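Local coordinates for response regulator CheY-like protein (Mesorhizobium loti, PDB 3SNK), which forms the N-terminal CheY-like receiver domain of a longer pilus assembly protein that probably binds and hydrolyses ATP, at residues Gln16-Ser21 with Gly61-Asp66; Thr32-Leu37 with Glu122-Val127; Asp48-Gly53 with Ala83-Val88; Val88-Val93 with Met108-Trp113. All blocks are in the same frame, centred on the assembly; numbering follows the deposited sequence.

Contact 1: residues Gln16-Ser21 with Gly61-Asp66; sequences QVALFS and GIVILD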
loop_
_atom_site.group_PDB
_atom_site.type_symbol
_atom_site.label_atom_id
_atom_site.label_comp_id
_atom_site.label_asym_id
_atom_site.label_seq_id
_atom_site.Cartn_x
_atom_site.Cartn_y
_atom_site.Cartn_z
ATOM N N GLN A 16 -4.911 -1.416 12.090
ATOM C CA GLN A 16 -5.417 -1.935 10.825
ATOM C C GLN A 16 -4.495 -1.555 9.667
ATOM O O GLN A 16 -4.023 -0.426 9.568
ATOM C CB GLN A 16 -6.853 -1.452 10.556
ATOM C CG GLN A 16 -7.905 -2.246 11.341
ATOM C CD GLN A 16 -9.260 -1.567 11.410
ATOM O OE1 GLN A 16 -9.810 -1.083 10.410
ATOM N NE2 GLN A 16 -9.858 -1.560 12.595
ATOM N N VAL A 17 -4.216 -2.531 8.828
ATOM C CA VAL A 17 -3.370 -2.433 7.645
ATOM C C VAL A 17 -4.198 -2.958 6.469
ATOM O O VAL A 17 -4.691 -4.105 6.500
ATOM C CB VAL A 17 -2.009 -3.181 7.796
ATOM C CG1 VAL A 17 -1.133 -3.020 6.556
ATOM C CG2 VAL A 17 -1.244 -2.734 9.049
ATOM N N ALA A 18 -4.403 -2.101 5.457
ATOM C CA ALA A 18 -5.072 -2.512 4.225
ATOM C C ALA A 18 -3.984 -2.743 3.187
ATOM O O ALA A 18 -3.162 -1.869 2.955
ATOM C CB ALA A 18 -6.091 -1.467 3.770
ATOM N N LEU A 19 -3.886 -3.968 2.679
ATOM C CA LEU A 19 -2.901 -4.367 1.677
ATOM C C LEU A 19 -3.615 -4.644 0.344
ATOM O O LEU A 19 -4.634 -5.357 0.323
ATOM C CB LEU A 19 -2.151 -5.610 2.207
ATOM C CG LEU A 19 -1.172 -6.329 1.287
ATOM C CD1 LEU A 19 -0.007 -5.473 0.947
ATOM C CD2 LEU A 19 -0.661 -7.599 1.951
ATOM N N PHE A 20 -3.114 -4.036 -0.751
ATOM C CA PHE A 20 -3.681 -4.164 -2.108
ATOM C C PHE A 20 -2.587 -4.621 -3.027
ATOM O O PHE A 20 -1.557 -3.963 -3.091
ATOM C CB PHE A 20 -4.295 -2.822 -2.610
ATOM C CG PHE A 20 -5.400 -2.314 -1.723
ATOM C CD1 PHE A 20 -6.684 -2.839 -1.818
ATOM C CD2 PHE A 20 -5.143 -1.367 -0.739
ATOM C CE1 PHE A 20 -7.682 -2.446 -0.932
ATOM C CE2 PHE A 20 -6.163 -0.922 0.101
ATOM C CZ PHE A 20 -7.420 -1.478 0.010
ATOM N N SER A 21 -2.784 -5.775 -3.699
ATOM C CA SER A 21 -1.787 -6.393 -4.581
ATOM C C SER A 21 -2.396 -7.434 -5.494
ATOM O O SER A 21 -3.303 -8.143 -5.071
ATOM C CB SER A 21 -0.702 -7.068 -3.742
ATOM O OG SER A 21 0.331 -7.623 -4.542
ATOM N N GLY A 61 -5.229 2.342 9.329
ATOM C CA GLY A 61 -4.045 2.906 9.946
ATOM C C GLY A 61 -3.011 3.167 8.874
ATOM O O GLY A 61 -2.471 4.266 8.800
ATOM N N ILE A 62 -2.752 2.156 8.028
ATOM C CA ILE A 62 -1.768 2.170 6.944
ATOM C C ILE A 62 -2.319 1.443 5.756
ATOM O O ILE A 62 -2.943 0.396 5.916
ATOM C CB ILE A 62 -0.416 1.482 7.381
ATOM C CG1 ILE A 62 0.230 2.161 8.580
ATOM C CG2 ILE A 62 0.594 1.372 6.223
ATOM C CD1 ILE A 62 0.969 1.186 9.447
ATOM N N VAL A 63 -1.998 1.937 4.563
ATOM C CA VAL A 63 -2.311 1.287 3.301
ATOM C C VAL A 63 -0.997 0.858 2.646
ATOM O O VAL A 63 -0.030 1.622 2.634
ATOM C CB VAL A 63 -3.151 2.193 2.367
ATOM C CG1 VAL A 63 -3.275 1.604 0.966
ATOM C CG2 VAL A 63 -4.530 2.413 2.950
ATOM N N ILE A 64 -0.958 -0.355 2.107
ATOM C CA ILE A 64 0.194 -0.845 1.349
ATOM C C ILE A 64 -0.312 -1.114 -0.040
ATOM O O ILE A 64 -1.225 -1.933 -0.242
ATOM C CB ILE A 64 0.945 -2.033 1.967
ATOM C CG1 ILE A 64 1.475 -1.654 3.365
ATOM C CG2 ILE A 64 2.102 -2.480 1.042
ATOM C CD1 ILE A 64 1.947 -2.799 4.204
ATOM N N LEU A 65 0.221 -0.372 -0.992
ATOM C CA LEU A 65 -0.276 -0.493 -2.346
ATOM C C LEU A 65 0.824 -1.034 -3.260
ATOM O O LEU A 65 1.862 -0.406 -3.448
ATOM C CB LEU A 65 -0.844 0.855 -2.836
ATOM C CG LEU A 65 -1.381 0.928 -4.269
ATOM C CD1 LEU A 65 -2.616 0.027 -4.465
ATOM C CD2 LEU A 65 -1.700 2.360 -4.637
ATOM N N ASP A 66 0.599 -2.249 -3.764
ATOM C CA ASP A 66 1.511 -2.877 -4.715
ATOM C C ASP A 66 1.087 -2.464 -6.113
ATOM O O ASP A 66 0.095 -2.972 -6.632
ATOM C CB ASP A 66 1.509 -4.411 -4.572
ATOM C CG ASP A 66 2.382 -5.168 -5.566
ATOM O OD1 ASP A 66 3.266 -4.527 -6.197
ATOM O OD2 ASP A 66 2.231 -6.421 -5.663
#
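The phenyl ring of Phe20 takes the methyl CG1 of Val63 at its edge, in the ring plane, with CG1 3.9 Å from Phe20 CD2. The ring of Trp85 meets it too, steeply inclined, from the loop before strand 90-94. A second flat group, the carboxylate of Asp66, is gripped through OD2: Ser21 OG donates to the anti lone pair of this oxygen at 2.5 Å. Both side chains extend with the group beyond CB anti to the backbone N (chi1 -177° in Ser21, 177° in Asp66), which brings OG and OD2 together beyond the last backbone bond. OD2 also pairs with Lys116 and Ser21 OG accepts from Asp23 N, an arrangement consistent with the acidic site of receiver domains, where an aspartate near the end of the third strand faces a lysine after the fifth. Behind this site the two segments run as neighbouring parallel strands in the middle of the sheet. Ala18 and Phe20 each donate to and accept from the opposite backbone: Ala18 N reaches Ile62 O at 2.9 Å, Ile64 N reaches Ala18 O at 2.8 Å, and Asp66 N closes the ladder on Phe20 O at 2.8 Å. At the other end Gln16 O accepts from both Gly61 N and Ile62 N, the former from above the carbonyl plane. On the face carrying Val17, Leu19 and Ile64, Ile64 forks: CG2 lies 3.7 Å from Leu19 CD1, while CD1 touches Val17 CG1 at 3.9 Å.

Contact 2: residues Thr32-Leu37 with Glu122-Val127; sequences TRLDAL and ELLNAV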
loop_
_atom_site.group_PDB
_atom_site.type_symbol
_atom_site.label_atom_id
_atom_site.label_comp_id
_atom_site.label_asym_id
_atom_site.label_seq_id
_atom_site.Cartn_x
_atom_site.Cartn_y
_atom_site.Cartn_z
ATOM N N THR A 32 2.181 -12.232 6.286
ATOM C CA THR A 32 2.887 -13.072 7.248
ATOM C C THR A 32 3.836 -12.210 8.101
ATOM O O THR A 32 3.851 -12.352 9.322
ATOM C CB THR A 32 3.633 -14.207 6.533
ATOM O OG1 THR A 32 2.681 -14.975 5.797
ATOM C CG2 THR A 32 4.348 -15.140 7.488
ATOM N N ARG A 33 4.655 -11.373 7.456
ATOM C CA ARG A 33 5.627 -10.510 8.153
ATOM C C ARG A 33 4.978 -9.605 9.182
ATOM O O ARG A 33 5.460 -9.508 10.315
ATOM C CB ARG A 33 6.422 -9.635 7.164
ATOM C CG ARG A 33 7.645 -10.354 6.614
ATOM C CD ARG A 33 8.540 -9.467 5.776
ATOM N NE ARG A 33 9.628 -10.240 5.174
ATOM C CZ ARG A 33 9.789 -10.431 3.865
ATOM N NH1 ARG A 33 8.947 -9.880 2.996
ATOM N NH2 ARG A 33 10.805 -11.158 3.415
ATOM N N LEU A 34 3.899 -8.946 8.791
ATOM C CA LEU A 34 3.224 -7.971 9.645
ATOM C C LEU A 34 2.404 -8.644 10.732
ATOM O O LEU A 34 2.378 -8.137 11.856
ATOM C CB LEU A 34 2.349 -7.013 8.810
ATOM C CG LEU A 34 3.088 -6.062 7.844
ATOM C CD1 LEU A 34 2.100 -5.089 7.188
ATOM C CD2 LEU A 34 4.185 -5.242 8.562
ATOM N N ASP A 35 1.767 -9.787 10.419
ATOM C CA ASP A 35 1.000 -10.560 11.385
ATOM C C ASP A 35 1.922 -11.211 12.433
ATOM O O ASP A 35 1.478 -11.390 13.567
ATOM C CB ASP A 35 0.105 -11.609 10.696
ATOM C CG ASP A 35 -1.232 -11.044 10.197
ATOM O OD1 ASP A 35 -1.536 -9.882 10.503
ATOM O OD2 ASP A 35 -1.980 -11.787 9.528
ATOM N N ALA A 36 3.198 -11.542 12.076
ATOM C CA ALA A 36 4.170 -12.105 13.029
ATOM C C ALA A 36 4.563 -11.047 14.088
ATOM O O ALA A 36 4.897 -11.408 15.210
ATOM C CB ALA A 36 5.401 -12.625 12.310
ATOM N N LEU A 37 4.436 -9.748 13.748
ATOM C CA LEU A 37 4.700 -8.631 14.660
ATOM C C LEU A 37 3.554 -8.435 15.671
ATOM O O LEU A 37 3.726 -7.683 16.628
ATOM C CB LEU A 37 4.972 -7.344 13.892
ATOM C CG LEU A 37 6.235 -7.332 13.021
ATOM C CD1 LEU A 37 6.336 -6.032 12.273
ATOM C CD2 LEU A 37 7.495 -7.545 13.851
ATOM N N GLU A 122 13.232 -3.260 5.264
ATOM C CA GLU A 122 12.712 -2.075 4.573
ATOM C C GLU A 122 11.202 -1.891 4.781
ATOM O O GLU A 122 10.755 -0.759 4.962
ATOM C CB GLU A 122 13.034 -2.143 3.075
ATOM C CG GLU A 122 13.708 -0.890 2.536
ATOM C CD GLU A 122 14.205 -0.980 1.104
ATOM O OE1 GLU A 122 13.437 -1.454 0.234
ATOM O OE2 GLU A 122 15.357 -0.555 0.849
ATOM N N LEU A 123 10.424 -2.992 4.765
ATOM C CA LEU A 123 8.983 -2.931 4.987
ATOM C C LEU A 123 8.680 -2.642 6.454
ATOM O O LEU A 123 7.844 -1.788 6.732
ATOM C CB LEU A 123 8.285 -4.230 4.548
ATOM C CG LEU A 123 6.775 -4.318 4.826
ATOM C CD1 LEU A 123 5.972 -3.618 3.748
ATOM C CD2 LEU A 123 6.334 -5.766 4.993
ATOM N N LEU A 124 9.357 -3.342 7.388
ATOM C CA LEU A 124 9.152 -3.168 8.833
ATOM C C LEU A 124 9.576 -1.777 9.272
ATOM O O LEU A 124 8.956 -1.236 10.179
ATOM C CB LEU A 124 9.870 -4.246 9.683
ATOM C CG LEU A 124 9.651 -5.740 9.311
ATOM C CD1 LEU A 124 10.366 -6.668 10.288
ATOM C CD2 LEU A 124 8.173 -6.109 9.202
ATOM N N ASN A 125 10.592 -1.183 8.618
ATOM C CA ASN A 125 11.022 0.182 8.909
ATOM C C ASN A 125 9.938 1.176 8.492
ATOM O O ASN A 125 9.644 2.119 9.231
ATOM C CB ASN A 125 12.330 0.506 8.185
ATOM C CG ASN A 125 13.584 -0.026 8.845
ATOM O OD1 ASN A 125 13.569 -0.968 9.657
ATOM N ND2 ASN A 125 14.714 0.565 8.482
ATOM N N ALA A 126 9.329 0.944 7.312
ATOM C CA ALA A 126 8.278 1.800 6.770
ATOM C C ALA A 126 7.006 1.738 7.622
ATOM O O ALA A 126 6.460 2.779 7.959
ATOM C CB ALA A 126 7.982 1.415 5.337
ATOM N N VAL A 127 6.577 0.547 8.034
ATOM C CA VAL A 127 5.352 0.391 8.821
ATOM C C VAL A 127 5.528 0.916 10.279
ATOM O O VAL A 127 4.645 1.625 10.765
ATOM C CB VAL A 127 4.832 -1.076 8.776
ATOM C CG1 VAL A 127 3.587 -1.252 9.641
ATOM C CG2 VAL A 127 4.513 -1.484 7.341
#
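Leu34 pushes one methyl, CD2, among three residues of the facing helix: Val127 CG2 at 4.0 Å, Leu124 CD2 at 4.1 Å and Leu123 CD2 at 4.2 Å. This is the well-filled part of the contact, and it lies toward the sheet: Leu34 and Leu123 also rest on Ile64, Val127 on Ile62. Leu123 has CG anti to its backbone N (chi1 176°), which carries its CD2 across toward Leu34, whereas Leu124, with CG beside the backbone N, slides past Leu34 in the opposite direction. Val127 offers both methyls to Leu34 CD2, CG2 being the nearer. Farther from the sheet the contact thins out. Leu37 CD1 still meets Leu124 CD2 at 3.6 Å, the shortest approach of the pair of segments, but both residues are partly exposed and no other atom of the 122-127 segment comes as near to Leu37. Looser again is Arg33, whose aliphatic stem passes by, CB standing 4.4 Å from Leu124 CD2 and CD 4.4 Å from Leu123 CD2. No hydrogen bond or salt bridge joins the segments, which meet through apolar contacts. The axes of segments 32-36 and 122-127 come no closer than 10.9 Å and cross at -54°, a wide separation bridged by long leucine side chains and not by close backbone approach. Helices 24-36 and 120-129, the first and last of the domain, thus lie together on one face of the parallel sheet, as in the alternating beta-alpha fold of CheY-like receivers.

Contact 3: residues Asp48-Gly53 with Ala83-Val88; sequences DDFLKG and ALWATV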
loop_
_atom_site.group_PDB
_atom_site.type_symbol
_atom_site.label_atom_id
_atom_site.label_comp_id
_atom_site.label_asym_id
_atom_site.label_seq_id
_atom_site.Cartn_x
_atom_site.Cartn_y
_atom_site.Cartn_z
ATOM N N ASP A 48 -6.972 -3.276 -7.623
ATOM C CA ASP A 48 -8.059 -2.379 -8.004
ATOM C C ASP A 48 -9.081 -2.089 -6.874
ATOM O O ASP A 48 -9.823 -1.113 -7.011
ATOM C CB ASP A 48 -8.775 -2.893 -9.264
ATOM C CG ASP A 48 -7.909 -2.889 -10.523
ATOM O OD1 ASP A 48 -6.811 -2.275 -10.496
ATOM O OD2 ASP A 48 -8.340 -3.484 -11.543
ATOM N N ASP A 49 -9.078 -2.860 -5.750
ATOM C CA ASP A 49 -9.981 -2.633 -4.601
ATOM C C ASP A 49 -9.611 -1.346 -3.850
ATOM O O ASP A 49 -10.415 -0.816 -3.071
ATOM C CB ASP A 49 -10.015 -3.825 -3.636
ATOM C CG ASP A 49 -10.999 -4.925 -4.047
ATOM O OD1 ASP A 49 -11.036 -5.278 -5.252
ATOM O OD2 ASP A 49 -11.709 -5.447 -3.159
ATOM N N PHE A 50 -8.398 -0.837 -4.112
ATOM C CA PHE A 50 -7.921 0.410 -3.538
ATOM C C PHE A 50 -8.824 1.574 -3.997
ATOM O O PHE A 50 -9.104 2.479 -3.209
ATOM C CB PHE A 50 -6.465 0.641 -3.959
ATOM C CG PHE A 50 -5.924 2.004 -3.607
ATOM C CD1 PHE A 50 -5.389 2.254 -2.350
ATOM C CD2 PHE A 50 -5.963 3.046 -4.532
ATOM C CE1 PHE A 50 -4.885 3.525 -2.023
ATOM C CE2 PHE A 50 -5.475 4.321 -4.196
ATOM C CZ PHE A 50 -4.942 4.546 -2.947
ATOM N N LEU A 51 -9.292 1.526 -5.269
ATOM C CA LEU A 51 -10.127 2.556 -5.890
ATOM C C LEU A 51 -11.465 2.748 -5.183
ATOM O O LEU A 51 -12.087 3.798 -5.339
ATOM C CB LEU A 51 -10.383 2.219 -7.366
ATOM C CG LEU A 51 -9.157 2.155 -8.289
ATOM C CD1 LEU A 51 -9.546 1.608 -9.645
ATOM C CD2 LEU A 51 -8.501 3.531 -8.445
ATOM N N LYS A 52 -11.906 1.741 -4.413
ATOM C CA LYS A 52 -13.182 1.761 -3.704
ATOM C C LYS A 52 -13.118 2.576 -2.421
ATOM O O LYS A 52 -14.156 2.968 -1.895
ATOM C CB LYS A 52 -13.639 0.326 -3.388
ATOM C CG LYS A 52 -14.153 -0.448 -4.591
ATOM C CD LYS A 52 -14.180 -1.939 -4.272
ATOM C CE LYS A 52 -14.609 -2.789 -5.439
ATOM N NZ LYS A 52 -14.837 -4.199 -5.025
ATOM N N GLY A 53 -11.916 2.820 -1.918
ATOM C CA GLY A 53 -11.740 3.550 -0.671
ATOM C C GLY A 53 -11.959 2.644 0.531
ATOM O O GLY A 53 -12.246 1.450 0.372
ATOM N N ALA A 83 -7.481 10.145 -2.085
ATOM C CA ALA A 83 -8.152 11.052 -1.124
ATOM C C ALA A 83 -9.311 10.378 -0.397
ATOM O O ALA A 83 -9.729 10.889 0.633
ATOM C CB ALA A 83 -8.625 12.322 -1.819
ATOM N N LEU A 84 -9.840 9.242 -0.899
ATOM C CA LEU A 84 -10.900 8.487 -0.210
ATOM C C LEU A 84 -10.363 7.908 1.108
ATOM O O LEU A 84 -11.118 7.726 2.075
ATOM C CB LEU A 84 -11.453 7.335 -1.092
ATOM C CG LEU A 84 -12.239 7.725 -2.353
ATOM C CD1 LEU A 84 -12.468 6.505 -3.241
ATOM C CD2 LEU A 84 -13.586 8.383 -2.008
ATOM N N TRP A 85 -9.050 7.624 1.125
ATOM C CA TRP A 85 -8.292 7.075 2.254
ATOM C C TRP A 85 -7.813 8.184 3.198
ATOM O O TRP A 85 -7.148 7.897 4.185
ATOM C CB TRP A 85 -7.090 6.271 1.729
ATOM C CG TRP A 85 -7.495 5.049 0.975
ATOM C CD1 TRP A 85 -7.797 4.969 -0.358
ATOM C CD2 TRP A 85 -7.885 3.798 1.549
ATOM N NE1 TRP A 85 -8.223 3.700 -0.667
ATOM C CE2 TRP A 85 -8.279 2.956 0.487
ATOM C CE3 TRP A 85 -7.879 3.285 2.859
ATOM C CZ2 TRP A 85 -8.696 1.639 0.698
ATOM C CZ3 TRP A 85 -8.253 1.967 3.062
ATOM C CH2 TRP A 85 -8.665 1.163 1.993
ATOM N N ALA A 86 -8.169 9.445 2.906
ATOM C CA ALA A 86 -7.829 10.640 3.676
ATOM C C ALA A 86 -6.309 10.678 3.918
ATOM O O ALA A 86 -5.567 10.404 2.973
ATOM C CB ALA A 86 -8.641 10.700 4.981
ATOM N N THR A 87 -5.833 10.986 5.123
ATOM C CA THR A 87 -4.386 11.094 5.287
ATOM C C THR A 87 -3.740 9.868 5.950
ATOM O O THR A 87 -2.709 10.004 6.616
ATOM C CB THR A 87 -4.009 12.392 6.025
ATOM O OG1 THR A 87 -4.846 12.564 7.172
ATOM C CG2 THR A 87 -4.039 13.609 5.116
ATOM N N VAL A 88 -4.274 8.672 5.703
ATOM C CA VAL A 88 -3.593 7.508 6.259
ATOM C C VAL A 88 -2.243 7.354 5.493
ATOM O O VAL A 88 -2.209 7.633 4.283
ATOM C CB VAL A 88 -4.434 6.191 6.236
ATOM C CG1 VAL A 88 -5.812 6.382 6.851
ATOM C CG2 VAL A 88 -4.548 5.621 4.839
#
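Phe50, in the 3-10 segment, meets Trp85 twice. Its carbonyl O accepts the indole NE1 at 3.0 Å and 170°, the donor sitting on a lone pair in the carbonyl plane and the oxygen lying in the plane of the indole. Its phenyl group, swung out with CG anti to the backbone N (chi1 171°), makes an offset stack on the five-membered ring of Trp85, centroids 4.5 Å apart and planes at 11°. One residue on, Leu51 O is approached by Leu84 CD1 at 3.4 Å. Gly53, with a positive phi, follows the 3-10 segment: its N also bonds to Phe50 O, its CA packs 3.8 Å from Leu84 CB, and its C lies 3.4 Å above the plane of the indole, over the face opposite Phe50. The indole is therefore clamped between a ring and a glycine backbone. With a leucine in place of Trp85, Phe50 O would probably be left with one donor fewer, and a gap is likely to open between Phe50 and Gly53. One in-plane bond and two covered faces fix the rotation of the indole, satisfy its buried N-H and pin the turn before strand 90-94 to the loop after strand 40-45.

Contact 4: residues Val88-Val93 with Met108-Trp113; sequences VPLIAV and MNASDW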
loop_
_atom_site.group_PDB
_atom_site.type_symbol
_atom_site.label_atom_id
_atom_site.label_comp_id
_atom_site.label_asym_id
_atom_site.label_seq_id
_atom_site.Cartn_x
_atom_site.Cartn_y
_atom_site.Cartn_z
ATOM N N VAL A 88 -4.274 8.672 5.703
ATOM C CA VAL A 88 -3.593 7.508 6.259
ATOM C C VAL A 88 -2.243 7.354 5.493
ATOM O O VAL A 88 -2.209 7.633 4.283
ATOM C CB VAL A 88 -4.434 6.191 6.236
ATOM C CG1 VAL A 88 -5.812 6.382 6.851
ATOM C CG2 VAL A 88 -4.548 5.621 4.839
ATOM N N PRO A 89 -1.149 6.964 6.168
ATOM C CA PRO A 89 0.105 6.702 5.443
ATOM C C PRO A 89 -0.089 5.656 4.354
ATOM O O PRO A 89 -0.829 4.665 4.519
ATOM C CB PRO A 89 1.059 6.174 6.528
ATOM C CG PRO A 89 0.459 6.627 7.822
ATOM C CD PRO A 89 -1.015 6.653 7.608
ATOM N N LEU A 90 0.580 5.888 3.226
ATOM C CA LEU A 90 0.521 5.016 2.085
ATOM C C LEU A 90 1.919 4.537 1.766
ATOM O O LEU A 90 2.848 5.344 1.630
ATOM C CB LEU A 90 -0.123 5.764 0.888
ATOM C CG LEU A 90 -0.016 5.106 -0.515
ATOM C CD1 LEU A 90 -0.781 3.820 -0.567
ATOM C CD2 LEU A 90 -0.597 6.046 -1.607
ATOM N N ILE A 91 2.090 3.226 1.719
ATOM C CA ILE A 91 3.399 2.653 1.381
ATOM C C ILE A 91 3.255 2.129 -0.017
ATOM O O ILE A 91 2.385 1.287 -0.264
ATOM C CB ILE A 91 3.919 1.611 2.403
ATOM C CG1 ILE A 91 4.178 2.294 3.758
ATOM C CG2 ILE A 91 5.207 0.934 1.884
ATOM C CD1 ILE A 91 4.231 1.332 4.965
ATOM N N ALA A 92 4.049 2.677 -0.946
ATOM C CA ALA A 92 3.965 2.234 -2.337
ATOM C C ALA A 92 5.080 1.258 -2.643
ATOM O O ALA A 92 6.232 1.480 -2.277
ATOM C CB ALA A 92 4.023 3.419 -3.281
ATOM N N VAL A 93 4.711 0.145 -3.292
ATOM C CA VAL A 93 5.638 -0.882 -3.734
ATOM C C VAL A 93 5.463 -0.974 -5.237
ATOM O O VAL A 93 4.341 -1.120 -5.742
ATOM C CB VAL A 93 5.464 -2.259 -3.023
ATOM C CG1 VAL A 93 6.588 -3.224 -3.409
ATOM C CG2 VAL A 93 5.395 -2.094 -1.508
HETATM N N MSE A 108 0.200 11.046 -5.461
HETATM C CA MSE A 108 -0.449 10.110 -4.549
HETATM C C MSE A 108 0.086 10.212 -3.127
HETATM O O MSE A 108 -0.490 9.614 -2.234
HETATM C CB MSE A 108 -0.379 8.681 -5.071
HETATM C CG MSE A 108 -1.458 8.456 -6.123
HETATM SE SE MSE A 108 -1.153 6.725 -6.727
HETATM C CE MSE A 108 -2.289 5.846 -5.357
ATOM N N ASN A 109 1.153 10.982 -2.898
ATOM C CA ASN A 109 1.615 11.316 -1.561
ATOM C C ASN A 109 1.820 10.059 -0.665
ATOM O O ASN A 109 1.212 9.912 0.414
ATOM C CB ASN A 109 0.594 12.315 -0.915
ATOM C CG ASN A 109 1.083 12.961 0.347
ATOM O OD1 ASN A 109 2.244 12.849 0.727
ATOM N ND2 ASN A 109 0.218 13.686 1.017
ATOM N N ALA A 110 2.689 9.162 -1.140
ATOM C CA ALA A 110 3.096 7.976 -0.411
ATOM C C ALA A 110 4.236 8.350 0.517
ATOM O O ALA A 110 5.045 9.210 0.168
ATOM C CB ALA A 110 3.515 6.881 -1.384
ATOM N N SER A 111 4.292 7.759 1.720
ATOM C CA SER A 111 5.371 8.075 2.665
ATOM C C SER A 111 6.624 7.324 2.275
ATOM O O SER A 111 7.732 7.846 2.431
ATOM C CB SER A 111 4.972 7.714 4.090
ATOM O OG SER A 111 4.873 6.309 4.265
ATOM N N ASP A 112 6.452 6.100 1.730
ATOM C CA ASP A 112 7.589 5.297 1.328
ATOM C C ASP A 112 7.401 4.710 -0.080
ATOM O O ASP A 112 6.303 4.312 -0.445
ATOM C CB ASP A 112 7.845 4.172 2.362
ATOM C CG ASP A 112 8.007 4.648 3.811
ATOM O OD1 ASP A 112 9.128 5.036 4.186
ATOM O OD2 ASP A 112 7.006 4.617 4.567
ATOM N N TRP A 113 8.487 4.667 -0.855
ATOM C CA TRP A 113 8.544 4.067 -2.185
ATOM C C TRP A 113 9.468 2.834 -2.161
ATOM O O TRP A 113 10.677 2.974 -2.304
ATOM C CB TRP A 113 9.062 5.064 -3.212
ATOM C CG TRP A 113 8.201 6.245 -3.555
ATOM C CD1 TRP A 113 7.001 6.606 -3.008
ATOM C CD2 TRP A 113 8.542 7.264 -4.493
ATOM N NE1 TRP A 113 6.573 7.794 -3.556
ATOM C CE2 TRP A 113 7.496 8.214 -4.483
ATOM C CE3 TRP A 113 9.627 7.453 -5.371
ATOM C CZ2 TRP A 113 7.490 9.323 -5.335
ATOM C CZ3 TRP A 113 9.624 8.560 -6.202
ATOM C CH2 TRP A 113 8.575 9.490 -6.166
HETATM O O HOH W 1 1.523 8.554 2.859
#
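Ala92 N donates to Asp112 O at 2.8 Å and 161°, and Ser111 N to Leu90 O, also at 2.8 Å though less straight; these two backbone bonds set strand 90-94 and the start of strand 112-115 in parallel. Ahead of them a water stands in for a direct bond, accepting from Leu90 N at 2.9 Å and donating to Asn109 O at 2.8 Å; Arg82 adds a further donor to Asn109 O. Next comes the hydroxyl of Ser111, which donates to Asp112 OD2 at 2.7 Å from well above the carboxylate plane. Its chi1 of 69°, placing OG between the backbone N and the carbonyl carbon, turns it to this neighbour, and His130 NE2 is its second partner. The Asp112 side chain runs beside that of Ile91, pointing the same way, with OD2 3.7 Å from Ile91 CG1. An alanine at Asp112 would probably leave Ser111 OG without its carboxylate acceptor and thin the cover beside Ile91 CG1. On the other face the packing is apolar. Ala110 CB touches both Leu90 CG and Ala92 CB, lying 4.0 Å from the latter, while Leu90 CD2 reaches the bent end of Met108, a selenomethionine here, whose CE lies 4.1 Å away. Ala92 also touches Leu105 of the helix that Trp113 packs on. Strand 90-94, helix 99-107 and strand 112-115 form a beta-alpha-beta crossover, the closing unit of the parallel sheet, with 112-115 as its edge strand.

From the N terminus, strand 15-20 opens contact 1, helix 24-36 opens contact 2 and the loop after strand 40-45 opens contact 3 before Gly61-Asp66 closes contact 1; contact 1 therefore crosses both of the others. Contact 3 closes at 83-88, and contact 4 starts from the Val88 they share, closing at 108-113. Only then does 122-127 close contact 2, whose long loop encloses contacts 3 and 4. Contacts 1 and 4 follow in series and join through neighbouring strands 62-68 and 90-94 of one sheet. Contact 2 covers one face of that sheet, touching both; contact 3 packs on the other, about 21 Å from contact 2 between centres.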